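Putative polysaccharide binding proteins (DUF1812) (Bacteroides thetaiotaomicron VPI-5482, PDB 3GF8) is a putative outer-membrane lipoprotein of the FimB/Mfa2 family that probably takes part in assembling or anchoring fimbriae. Local coordinates at residues 164-176 with 225-237. Numbering follows the deposited sequence.
Sequences TLDMNDYDYEIIE and LVLTEKASGKRVF
Tyr170 to Ile174 pair with Glu229 to Leu225 as neighbouring antiparallel strands of a beta-sheet, in a domain consistent with the transthyretin-like fold of fimbrial components; 225-229 then turns back through 230-234 to strand 235-237, making a hairpin. Asp171 with Thr228 and Glu173 with Val226 are the hydrogen-bonded pairs, and Lys230 N extends the pairing by donating to Asp169 O (2.8 Å). Tyr170, Tyr172, Ile174, Leu225, Leu227 and Glu229 share one face. There the Tyr170 ring, with CG anti to its carbonyl carbon (chi1 -50°), lies obliquely across the start of the Glu229 side chain, Tyr170 CE1 3.8 Å from Glu229 CG, while Val236 CG2 comes within 4.0 Å of Tyr170 CD1. Water 1 lies between Tyr170 OH and Glu229 OE2, but implausibly close to the carboxylate, which leaves this bridge tentative. Trp277 meets the Tyr170 ring edge-to-face. Replacing Tyr170 by alanine is likely to open a gap beside Glu229 and Val236 and deprive Trp277 of its ring partner. Deeper in, Tyr172 CD2 rests on Leu227 CG at 3.7 Å; Tyr172 OH gives a very short bond (2.5 Å) to Met167 O, in the ring plane, fixing the tyrosine to the turn before its strand. The face carrying Asp171, Glu173, Val226 and Thr228 is more polar: water 2 sits within bonding distance of Glu173 OE2, Val226 O and Thr228 OG1, while Glu173 OE1 bonds to Ser194 on the adjoining strand. Beside them Ile175 CD1 packs on Val226 CG2 (3.5 Å). The pairing is thus apolar and buried around Tyr172, Leu227, Ile174 and Leu225, whereas Tyr170 with Glu229 at the hairpin end, and Glu173 with Thr228 on the opposite face, keep polar groups near water where burial is incomplete.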
ATOM      1  N   THR A 164      17.740 -13.016  25.589  1.00 57.42           N
ATOM      2  CA  THR A 164      17.134 -11.747  25.218  1.00 60.03           C
ATOM      3  C   THR A 164      17.609 -11.400  23.844  1.00 62.54           C
ATOM      4  O   THR A 164      18.808 -11.199  23.609  1.00 64.33           O
ATOM      5  CB  THR A 164      17.528 -10.563  26.128  1.00 61.06           C
ATOM      6  OG1 THR A 164      17.327 -10.926  27.496  1.00 63.56           O
ATOM      7  CG2 THR A 164      16.685  -9.280  25.765  1.00 58.87           C
ATOM      8  N   LEU A 165      16.661 -11.344  22.926  1.00 62.56           N
ATOM      9  CA  LEU A 165      16.917 -10.762  21.638  1.00 61.06           C
ATOM     10  C   LEU A 165      17.004  -9.257  21.864  1.00 58.43           C
ATOM     11  O   LEU A 165      16.065  -8.669  22.369  1.00 58.30           O
ATOM     12  CB  LEU A 165      15.783 -11.127  20.679  1.00 60.83           C
ATOM     13  CG  LEU A 165      16.072 -10.884  19.206  1.00 60.23           C
ATOM     14  CD1 LEU A 165      14.979 -11.582  18.398  1.00 59.94           C
ATOM     15  CD2 LEU A 165      16.207  -9.368  18.891  1.00 44.08           C
ATOM     16  N   ASP A 166      18.138  -8.650  21.529  1.00 57.10           N
ATOM     17  CA  ASP A 166      18.257  -7.194  21.548  1.00 55.19           C
ATOM     18  C   ASP A 166      18.156  -6.604  20.143  1.00 54.79           C
ATOM     19  O   ASP A 166      19.054  -6.773  19.314  1.00 52.48           O
ATOM     20  CB  ASP A 166      19.566  -6.760  22.158  1.00 55.60           C
ATOM     21  CG  ASP A 166      19.853  -5.302  21.909  1.00 62.62           C
ATOM     22  OD1 ASP A 166      19.845  -4.869  20.729  1.00 72.14           O
ATOM     23  OD2 ASP A 166      20.090  -4.581  22.894  1.00 73.65           O
HETATM   24  N   MSE A 167      17.088  -5.836  19.926  1.00 54.11           N
HETATM   25  CA  MSE A 167      16.743  -5.261  18.615  1.00 51.47           C
HETATM   26  C   MSE A 167      17.677  -4.182  18.058  1.00 47.46           C
HETATM   27  O   MSE A 167      17.651  -3.912  16.871  1.00 45.02           O
HETATM   28  CB  MSE A 167      15.269  -4.762  18.598  1.00 50.45           C
HETATM   29  CG  MSE A 167      14.271  -5.900  18.586  1.00 45.48           C
HETATM   30 SE   MSE A 167      12.435  -5.323  18.361  0.75 39.29          SE
HETATM   31  CE  MSE A 167      12.680  -4.288  16.656  1.00 33.93           C
ATOM     32  N   ASN A 168      18.551  -3.596  18.839  1.00 47.67           N
ATOM     33  CA  ASN A 168      19.498  -2.682  18.159  1.00 49.70           C
ATOM     34  C   ASN A 168      20.754  -3.369  17.617  1.00 48.22           C
ATOM     35  O   ASN A 168      21.589  -2.706  17.003  1.00 43.73           O
ATOM     36  CB  ASN A 168      19.844  -1.435  18.986  1.00 51.78           C
ATOM     37  CG  ASN A 168      19.596  -1.630  20.452  1.00 52.90           C
ATOM     38  OD1 ASN A 168      18.580  -1.127  21.014  1.00 43.48           O
ATOM     39  ND2 ASN A 168      20.497  -2.398  21.095  1.00 48.95           N
ATOM     40  N   ASP A 169      20.877  -4.690  17.781  1.00 47.30           N
ATOM     41  CA  ASP A 169      22.030  -5.387  17.177  1.00 47.70           C
ATOM     42  C   ASP A 169      21.943  -5.536  15.633  1.00 46.59           C
ATOM     43  O   ASP A 169      22.953  -5.778  14.962  1.00 44.98           O
ATOM     44  CB  ASP A 169      22.242  -6.736  17.874  1.00 49.74           C
ATOM     45  CG  ASP A 169      22.597  -6.589  19.374  1.00 50.74           C
ATOM     46  OD1 ASP A 169      23.019  -5.501  19.814  1.00 51.48           O
ATOM     47  OD2 ASP A 169      22.445  -7.575  20.123  1.00 58.20           O
ATOM     48  N   TYR A 170      20.747  -5.325  15.069  1.00 44.65           N
ATOM     49  CA  TYR A 170      20.481  -5.667  13.663  1.00 41.76           C
ATOM     50  C   TYR A 170      19.960  -4.527  12.803  1.00 38.45           C
ATOM     51  O   TYR A 170      19.365  -3.595  13.308  1.00 40.19           O
ATOM     52  CB  TYR A 170      19.457  -6.791  13.657  1.00 37.63           C
ATOM     53  CG  TYR A 170      19.902  -7.863  14.570  1.00 40.65           C
ATOM     54  CD1 TYR A 170      20.816  -8.810  14.134  1.00 35.61           C
ATOM     55  CD2 TYR A 170      19.478  -7.901  15.898  1.00 37.10           C
ATOM     56  CE1 TYR A 170      21.275  -9.785  14.976  1.00 34.37           C
ATOM     57  CE2 TYR A 170      19.913  -8.880  16.736  1.00 39.50           C
ATOM     58  CZ  TYR A 170      20.832  -9.820  16.265  1.00 38.85           C
ATOM     59  OH  TYR A 170      21.306 -10.810  17.083  1.00 47.41           O
ATOM     60  N   ASP A 171      20.180  -4.639  11.505  1.00 33.97           N
ATOM     61  CA  ASP A 171      19.433  -3.886  10.517  1.00 35.60           C
ATOM     62  C   ASP A 171      18.259  -4.695   9.932  1.00 33.51           C
ATOM     63  O   ASP A 171      18.302  -5.941   9.873  1.00 30.60           O
ATOM     64  CB  ASP A 171      20.335  -3.500   9.365  1.00 37.16           C
ATOM     65  CG  ASP A 171      21.417  -2.536   9.771  1.00 50.90           C
ATOM     66  OD1 ASP A 171      21.227  -1.779  10.776  1.00 55.64           O
ATOM     67  OD2 ASP A 171      22.461  -2.566   9.068  1.00 56.31           O
ATOM     68  N   TYR A 172      17.259  -3.957   9.451  1.00 29.06           N
ATOM     69  CA  TYR A 172      15.967  -4.492   9.046  1.00 26.48           C
ATOM     70  C   TYR A 172      15.611  -3.961   7.694  1.00 28.95           C
ATOM     71  O   TYR A 172      15.658  -2.737   7.478  1.00 25.01           O
ATOM     72  CB  TYR A 172      14.901  -4.033  10.008  1.00 27.00           C
ATOM     73  CG  TYR A 172      15.235  -4.323  11.431  1.00 27.86           C
ATOM     74  CD1 TYR A 172      16.070  -3.470  12.160  1.00 25.86           C
ATOM     75  CD2 TYR A 172      14.762  -5.477  12.043  1.00 28.22           C
ATOM     76  CE1 TYR A 172      16.401  -3.760  13.487  1.00 26.20           C
ATOM     77  CE2 TYR A 172      15.032  -5.740  13.345  1.00 24.05           C
ATOM     78  CZ  TYR A 172      15.894  -4.889  14.060  1.00 27.77           C
ATOM     79  OH  TYR A 172      16.193  -5.186  15.368  1.00 35.18           O
ATOM     80  N   GLU A 173      15.232  -4.883   6.806  1.00 26.64           N
ATOM     81  CA  GLU A 173      14.802  -4.558   5.477  1.00 31.12           C
ATOM     82  C   GLU A 173      13.582  -5.357   5.016  1.00 30.67           C
ATOM     83  O   GLU A 173      13.459  -6.554   5.299  1.00 30.22           O
ATOM     84  CB  GLU A 173      15.911  -4.893   4.467  1.00 33.47           C
ATOM     85  CG  GLU A 173      17.277  -4.328   4.736  1.00 35.18           C
ATOM     86  CD  GLU A 173      18.265  -4.891   3.731  1.00 36.51           C
ATOM     87  OE1 GLU A 173      18.318  -4.390   2.576  1.00 25.19           O
ATOM     88  OE2 GLU A 173      18.951  -5.870   4.090  1.00 36.38           O
ATOM     89  N   ILE A 174      12.720  -4.681   4.267  1.00 28.31           N
ATOM     90  CA  ILE A 174      11.711  -5.314   3.439  1.00 26.56           C
ATOM     91  C   ILE A 174      12.232  -5.052   2.018  1.00 27.00           C
ATOM     92  O   ILE A 174      12.553  -3.900   1.690  1.00 29.18           O
ATOM     93  CB  ILE A 174      10.313  -4.698   3.678  1.00 26.22           C
ATOM     94  CG1 ILE A 174       9.834  -5.052   5.108  1.00 30.01           C
ATOM     95  CG2 ILE A 174       9.328  -5.181   2.629  1.00 16.68           C
ATOM     96  CD1 ILE A 174       8.445  -4.573   5.486  1.00 26.26           C
ATOM     97  N   ILE A 175      12.367  -6.110   1.214  1.00 23.49           N
ATOM     98  CA  ILE A 175      13.002  -6.037  -0.111  1.00 25.10           C
ATOM     99  C   ILE A 175      11.994  -6.416  -1.189  1.00 23.58           C
ATOM    100  O   ILE A 175      11.432  -7.471  -1.163  1.00 24.29           O
ATOM    101  CB  ILE A 175      14.267  -6.934  -0.196  1.00 26.42           C
ATOM    102  CG1 ILE A 175      15.282  -6.464   0.853  1.00 25.91           C
ATOM    103  CG2 ILE A 175      14.867  -6.916  -1.645  1.00 15.29           C
ATOM    104  CD1 ILE A 175      16.430  -7.435   1.184  1.00 30.66           C
ATOM    105  N   GLU A 176      11.720  -5.502  -2.096  1.00 26.16           N
ATOM    106  CA  GLU A 176      10.792  -5.756  -3.170  1.00 23.69           C
ATOM    107  C   GLU A 176      10.959  -4.678  -4.230  1.00 25.47           C
ATOM    108  O   GLU A 176      11.424  -3.580  -3.935  1.00 26.83           O
ATOM    109  CB  GLU A 176       9.369  -5.763  -2.636  1.00 19.35           C
ATOM    110  CG  GLU A 176       8.337  -6.279  -3.621  1.00 28.36           C
ATOM    111  CD  GLU A 176       8.722  -7.616  -4.204  1.00 21.46           C
ATOM    112  OE1 GLU A 176       8.558  -8.641  -3.520  1.00 29.50           O
ATOM    113  OE2 GLU A 176       9.216  -7.616  -5.347  1.00 24.42           O
ATOM    114  N   LEU A 225      11.527 -10.244   4.274  1.00 25.56           N
ATOM    115  CA  LEU A 225      11.963  -9.536   5.476  1.00 23.56           C
ATOM    116  C   LEU A 225      13.333 -10.107   5.801  1.00 23.93           C
ATOM    117  O   LEU A 225      13.478 -11.320   5.985  1.00 27.53           O
ATOM    118  CB  LEU A 225      10.999  -9.731   6.649  1.00 23.97           C
ATOM    119  CG  LEU A 225      11.471  -9.240   8.030  1.00 29.72           C
ATOM    120  CD1 LEU A 225      11.635  -7.694   8.049  1.00 26.07           C
ATOM    121  CD2 LEU A 225      10.528  -9.691   9.161  1.00 19.19           C
ATOM    122  N   VAL A 226      14.336  -9.239   5.853  1.00 23.80           N
ATOM    123  CA  VAL A 226      15.731  -9.628   6.067  1.00 25.63           C
ATOM    124  C   VAL A 226      16.336  -8.819   7.213  1.00 25.30           C
ATOM    125  O   VAL A 226      16.304  -7.586   7.215  1.00 26.52           O
ATOM    126  CB  VAL A 226      16.599  -9.374   4.815  1.00 27.69           C
ATOM    127  CG1 VAL A 226      18.058  -9.878   5.048  1.00 22.49           C
ATOM    128  CG2 VAL A 226      15.974 -10.012   3.571  1.00 25.43           C
ATOM    129  N   LEU A 227      16.876  -9.538   8.189  1.00 26.10           N
ATOM    130  CA  LEU A 227      17.624  -8.973   9.292  1.00 25.93           C
ATOM    131  C   LEU A 227      19.110  -9.286   9.123  1.00 27.14           C
ATOM    132  O   LEU A 227      19.487 -10.415   8.812  1.00 30.11           O
ATOM    133  CB  LEU A 227      17.117  -9.535  10.625  1.00 25.80           C
ATOM    134  CG  LEU A 227      15.914  -8.851  11.251  1.00 25.64           C
ATOM    135  CD1 LEU A 227      14.657  -8.831  10.345  1.00 21.99           C
ATOM    136  CD2 LEU A 227      15.622  -9.527  12.560  1.00 28.41           C
ATOM    137  N   THR A 228      19.951  -8.285   9.371  1.00 29.03           N
ATOM    138  CA  THR A 228      21.382  -8.404   9.193  1.00 31.55           C
ATOM    139  C   THR A 228      22.072  -7.930  10.449  1.00 33.07           C
ATOM    140  O   THR A 228      21.732  -6.897  11.015  1.00 31.26           O
ATOM    141  CB  THR A 228      21.876  -7.594   7.981  1.00 30.92           C
ATOM    142  OG1 THR A 228      21.156  -8.008   6.815  1.00 30.27           O
ATOM    143  CG2 THR A 228      23.395  -7.821   7.740  1.00 34.63           C
ATOM    144  N   GLU A 229      23.017  -8.722  10.923  1.00 36.31           N
ATOM    145  CA  GLU A 229      23.694  -8.386  12.156  1.00 41.99           C
ATOM    146  C   GLU A 229      24.654  -7.223  11.925  1.00 42.35           C
ATOM    147  O   GLU A 229      25.486  -7.267  11.012  1.00 38.63           O
ATOM    148  CB  GLU A 229      24.460  -9.589  12.658  1.00 44.25           C
ATOM    149  CG  GLU A 229      24.948  -9.424  14.048  1.00 47.56           C
ATOM    150  CD  GLU A 229      25.737 -10.615  14.480  1.00 54.52           C
ATOM    151  OE1 GLU A 229      26.718 -10.949  13.789  1.00 54.86           O
ATOM    152  OE2 GLU A 229      25.364 -11.217  15.501  1.00 55.81           O
ATOM    153  N   LYS A 230      24.512  -6.177  12.730  1.00 44.61           N
ATOM    154  CA  LYS A 230      25.363  -5.005  12.551  1.00 49.19           C
ATOM    155  C   LYS A 230      26.834  -5.452  12.684  1.00 49.98           C
ATOM    156  O   LYS A 230      27.653  -5.217  11.782  1.00 48.38           O
ATOM    157  CB  LYS A 230      25.032  -3.912  13.571  1.00 49.29           C
ATOM    158  CG  LYS A 230      23.754  -3.134  13.331  1.00 54.13           C
ATOM    159  CD  LYS A 230      23.373  -2.381  14.609  1.00 53.43           C
ATOM    160  CE  LYS A 230      22.130  -1.518  14.443  1.00 58.75           C
ATOM    161  NZ  LYS A 230      21.629  -0.959  15.756  1.00 59.02           N
ATOM    162  N   ALA A 231      27.142  -6.141  13.786  1.00 50.50           N
ATOM    163  CA  ALA A 231      28.523  -6.579  14.058  1.00 51.78           C
ATOM    164  C   ALA A 231      29.159  -7.313  12.857  1.00 52.46           C
ATOM    165  O   ALA A 231      30.096  -6.801  12.238  1.00 53.56           O
ATOM    166  CB  ALA A 231      28.584  -7.437  15.327  1.00 49.89           C
ATOM    167  N   SER A 232      28.631  -8.477  12.502  1.00 51.25           N
ATOM    168  CA  SER A 232      29.262  -9.296  11.472  1.00 50.01           C
ATOM    169  C   SER A 232      28.912  -8.859  10.082  1.00 48.28           C
ATOM    170  O   SER A 232      29.634  -9.160   9.152  1.00 47.36           O
ATOM    171  CB  SER A 232      28.799 -10.735  11.596  1.00 50.63           C
ATOM    172  OG  SER A 232      27.392 -10.793  11.422  1.00 57.01           O
ATOM    173  N   GLY A 233      27.757  -8.215   9.926  1.00 46.37           N
ATOM    174  CA  GLY A 233      27.171  -8.039   8.602  1.00 42.61           C
ATOM    175  C   GLY A 233      26.580  -9.329   8.036  1.00 39.79           C
ATOM    176  O   GLY A 233      26.265  -9.388   6.852  1.00 37.26           O
ATOM    177  N   LYS A 234      26.432 -10.364   8.869  1.00 37.03           N
ATOM    178  CA  LYS A 234      25.800 -11.619   8.437  1.00 36.05           C
ATOM    179  C   LYS A 234      24.279 -11.485   8.509  1.00 34.79           C
ATOM    180  O   LYS A 234      23.760 -10.925   9.471  1.00 35.62           O
ATOM    181  CB  LYS A 234      26.266 -12.800   9.326  1.00 36.91           C
ATOM    182  CG  LYS A 234      25.456 -14.078   9.187  1.00 35.31           C
ATOM    183  N   ARG A 235      23.589 -12.016   7.494  1.00 33.86           N
ATOM    184  CA  ARG A 235      22.140 -12.115   7.486  1.00 34.09           C
ATOM    185  C   ARG A 235      21.690 -13.220   8.400  1.00 34.30           C
ATOM    186  O   ARG A 235      22.075 -14.359   8.185  1.00 40.19           O
ATOM    187  CB  ARG A 235      21.614 -12.400   6.082  1.00 34.15           C
ATOM    188  CG  ARG A 235      21.521 -11.168   5.212  1.00 41.85           C
ATOM    189  CD  ARG A 235      20.636 -11.390   4.000  1.00 50.02           C
ATOM    190  NE  ARG A 235      21.329 -12.094   2.934  1.00 54.50           N
ATOM    191  CZ  ARG A 235      21.171 -13.381   2.632  1.00 71.24           C
ATOM    192  NH1 ARG A 235      20.306 -14.159   3.297  1.00 67.97           N
ATOM    193  NH2 ARG A 235      21.895 -13.900   1.637  1.00 79.24           N
ATOM    194  N   VAL A 236      20.857 -12.904   9.393  1.00 31.37           N
ATOM    195  CA  VAL A 236      20.437 -13.882  10.405  1.00 29.26           C
ATOM    196  C   VAL A 236      19.003 -14.339  10.243  1.00 30.60           C
ATOM    197  O   VAL A 236      18.584 -15.278  10.911  1.00 31.73           O
ATOM    198  CB  VAL A 236      20.607 -13.321  11.836  1.00 29.08           C
ATOM    199  CG1 VAL A 236      22.104 -13.081  12.128  1.00 25.02           C
ATOM    200  CG2 VAL A 236      19.814 -12.037  12.011  1.00 28.83           C
ATOM    201  N   PHE A 237      18.240 -13.663   9.384  1.00 29.20           N
ATOM    202  CA  PHE A 237      16.816 -13.946   9.197  1.00 28.13           C
ATOM    203  C   PHE A 237      16.408 -13.450   7.815  1.00 29.01           C
ATOM    204  O   PHE A 237      16.678 -12.311   7.432  1.00 27.76           O
ATOM    205  CB  PHE A 237      15.996 -13.249  10.274  1.00 28.89           C
ATOM    206  CG  PHE A 237      14.585 -13.800  10.475  1.00 28.48           C
ATOM    207  CD1 PHE A 237      14.378 -15.090  10.930  1.00 32.34           C
ATOM    208  CD2 PHE A 237      13.475 -12.980  10.304  1.00 30.19           C
ATOM    209  CE1 PHE A 237      13.084 -15.563  11.175  1.00 25.86           C
ATOM    210  CE2 PHE A 237      12.173 -13.450  10.552  1.00 27.48           C
ATOM    211  CZ  PHE A 237      11.983 -14.733  10.972  1.00 32.31           C
TER
HETATM  212  O   HOH W   1      23.240 -12.349  15.847  1.00 37.86           O
HETATM  213  O   HOH W   2      18.822  -6.584   6.735  1.00 31.30           O